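Long-range contact in NAD-dependent epimerase/dehydratase domain-containing protein (Ruegeria pomeroyi DSS-3, PDB 3IUS), which is of unknown function but probably binds NAD through a Rossmann-type domain of the short-chain dehydrogenase/reductase superfamily: residues Gly153-Gly158 with Arg182-Asp187. Residues are numbered along the deposited sequence; the frame is centred on the assembly and turned at random.
Sequences GIYGPG and RIHVED
The ring of Tyr155 is sandwiched between Arg182 and His184 where strand 182-184 pairs in parallel with the C-terminal end of strand 146-155, in the Rossmann-type sheet of this epimerase/dehydratase-family protein. Over one face lies the Arg182 guanidinium, in a cation-pi contact with CZ 3.7 Å from the ring centroid and the two planes 33° apart; a bend at chi3 (55°) turns the arginine back over the ring. Against the opposite face His184 presents its edge, making a T-shaped pair with planes at 73° and centroids 5.2 Å apart, ND1 lying nearest CE1 and CZ of the tyrosine. Arg182 NH1 is buried by the contact and has no hydrogen-bond partner.

Gly156 has backbone angles that call for glycine. Its bare CA makes a CH-pi contact over the His184 ring, 4.2 Å from the centroid, while Pro157 CD touches His184 NE2 and Val185 CG1, each at 3.9 Å. On the other side of the sheet, Ile154 CG2 packs on Val185 CB, and helix 15-24 adds Tyr15 to both side chains. Leu280 of helix 273-282 touches Tyr155 and His184, while the ring of Tyr270 also meets that of His184.

Three backbone bonds join the two segments. Ile183 uses both its N-H and its carbonyl, donating to Gly153 O and accepting from Tyr155 N at 3.1 Å. The last bond closes the parallel pairing at Tyr155-His184, where the strand gives way to helix 185-197 with His184 at the N-cap: it runs from Val185 N to Tyr155 O at 2.8 Å.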
loop_
_atom_site.group_PDB
_atom_site.type_symbol
_atom_site.label_atom_id
_atom_site.label_comp_id
_atom_site.label_asym_id
_atom_site.label_seq_id
_atom_site.Cartn_x
_atom_site.Cartn_y
_atom_site.Cartn_z
ATOM N N GLY A 153 4.407 -4.874 -0.815
ATOM C CA GLY A 153 4.504 -4.547 -2.229
ATOM C C GLY A 153 3.200 -4.832 -2.954
ATOM O O GLY A 153 2.702 -5.961 -2.942
ATOM N N ILE A 154 2.644 -3.807 -3.586
ATOM C CA ILE A 154 1.321 -3.908 -4.193
ATOM C C ILE A 154 1.340 -4.502 -5.602
ATOM O O ILE A 154 2.183 -4.142 -6.429
ATOM C CB ILE A 154 0.629 -2.532 -4.236
ATOM C CG1 ILE A 154 0.584 -1.915 -2.832
ATOM C CG2 ILE A 154 -0.775 -2.658 -4.815
ATOM C CD1 ILE A 154 0.159 -0.469 -2.821
ATOM N N TYR A 155 0.412 -5.415 -5.865
ATOM C CA TYR A 155 0.195 -5.914 -7.220
ATOM C C TYR A 155 -1.289 -6.116 -7.494
ATOM O O TYR A 155 -2.116 -6.098 -6.576
ATOM C CB TYR A 155 1.006 -7.189 -7.496
ATOM C CG TYR A 155 0.416 -8.484 -6.952
ATOM C CD1 TYR A 155 -0.091 -9.453 -7.813
ATOM C CD2 TYR A 155 0.385 -8.748 -5.582
ATOM C CE1 TYR A 155 -0.618 -10.645 -7.327
ATOM C CE2 TYR A 155 -0.141 -9.941 -5.086
ATOM C CZ TYR A 155 -0.649 -10.881 -5.965
ATOM O OH TYR A 155 -1.164 -12.069 -5.487
ATOM N N GLY A 156 -1.627 -6.289 -8.763
ATOM C CA GLY A 156 -3.018 -6.367 -9.166
ATOM C C GLY A 156 -3.207 -6.085 -10.643
ATOM O O GLY A 156 -2.237 -6.025 -11.402
ATOM N N PRO A 157 -4.465 -5.911 -11.068
ATOM C CA PRO A 157 -4.746 -5.639 -12.481
ATOM C C PRO A 157 -3.987 -4.398 -12.928
ATOM O O PRO A 157 -4.014 -3.390 -12.226
ATOM C CB PRO A 157 -6.253 -5.364 -12.491
ATOM C CG PRO A 157 -6.778 -6.033 -11.268
ATOM C CD PRO A 157 -5.686 -5.911 -10.245
ATOM N N GLY A 158 -3.306 -4.473 -14.066
ATOM C CA GLY A 158 -2.577 -3.329 -14.580
ATOM C C GLY A 158 -1.242 -3.155 -13.888
ATOM O O GLY A 158 -0.392 -2.394 -14.344
ATOM N N ARG A 182 4.268 -9.294 -0.376
ATOM C CA ARG A 182 3.333 -8.817 -1.387
ATOM C C ARG A 182 1.902 -8.767 -0.871
ATOM O O ARG A 182 1.529 -9.525 0.021
ATOM C CB ARG A 182 3.349 -9.740 -2.602
ATOM C CG ARG A 182 4.696 -10.320 -2.954
ATOM C CD ARG A 182 4.617 -10.988 -4.314
ATOM N NE ARG A 182 4.115 -10.055 -5.320
ATOM C CZ ARG A 182 3.482 -10.410 -6.436
ATOM N NH1 ARG A 182 3.257 -11.688 -6.710
ATOM N NH2 ARG A 182 3.064 -9.482 -7.278
ATOM N N ILE A 183 1.094 -7.907 -1.486
ATOM C CA ILE A 183 -0.340 -7.849 -1.229
ATOM C C ILE A 183 -1.111 -7.481 -2.501
ATOM O O ILE A 183 -0.705 -6.591 -3.242
ATOM C CB ILE A 183 -0.665 -6.842 -0.105
ATOM C CG1 ILE A 183 -2.136 -6.939 0.306
ATOM C CG2 ILE A 183 -0.305 -5.416 -0.528
ATOM C CD1 ILE A 183 -2.488 -8.202 1.055
ATOM N N HIS A 184 -2.205 -8.189 -2.758
ATOM C CA HIS A 184 -3.061 -7.893 -3.903
ATOM C C HIS A 184 -3.936 -6.692 -3.575
ATOM O O HIS A 184 -4.463 -6.585 -2.462
ATOM C CB HIS A 184 -3.931 -9.098 -4.265
ATOM C CG HIS A 184 -4.687 -8.928 -5.545
ATOM N ND1 HIS A 184 -4.380 -9.635 -6.690
ATOM C CD2 HIS A 184 -5.725 -8.122 -5.866
ATOM C CE1 HIS A 184 -5.204 -9.274 -7.659
ATOM N NE2 HIS A 184 -6.029 -8.359 -7.184
ATOM N N VAL A 185 -4.079 -5.784 -4.535
ATOM C CA VAL A 185 -4.812 -4.540 -4.308
ATOM C C VAL A 185 -6.261 -4.767 -3.856
ATOM O O VAL A 185 -6.803 -3.987 -3.055
ATOM C CB VAL A 185 -4.743 -3.605 -5.546
ATOM C CG1 VAL A 185 -5.456 -4.226 -6.746
ATOM C CG2 VAL A 185 -5.296 -2.224 -5.212
ATOM N N GLU A 186 -6.885 -5.838 -4.341
ATOM C CA GLU A 186 -8.242 -6.175 -3.902
ATOM C C GLU A 186 -8.300 -6.479 -2.407
ATOM O O GLU A 186 -9.274 -6.143 -1.731
ATOM C CB GLU A 186 -8.819 -7.340 -4.710
ATOM C CG GLU A 186 -9.363 -6.934 -6.076
ATOM C CD GLU A 186 -10.595 -6.038 -5.988
ATOM O OE1 GLU A 186 -10.934 -5.388 -7.002
ATOM O OE2 GLU A 186 -11.227 -5.985 -4.912
ATOM N N ASP A 187 -7.253 -7.120 -1.892
ATOM C CA ASP A 187 -7.185 -7.439 -0.476
ATOM C C ASP A 187 -6.925 -6.202 0.377
ATOM O O ASP A 187 -7.407 -6.103 1.509
ATOM C CB ASP A 187 -6.154 -8.539 -0.218
ATOM C CG ASP A 187 -6.698 -9.923 -0.541
ATOM O OD1 ASP A 187 -7.922 -10.126 -0.364
ATOM O OD2 ASP A 187 -5.918 -10.798 -0.978
#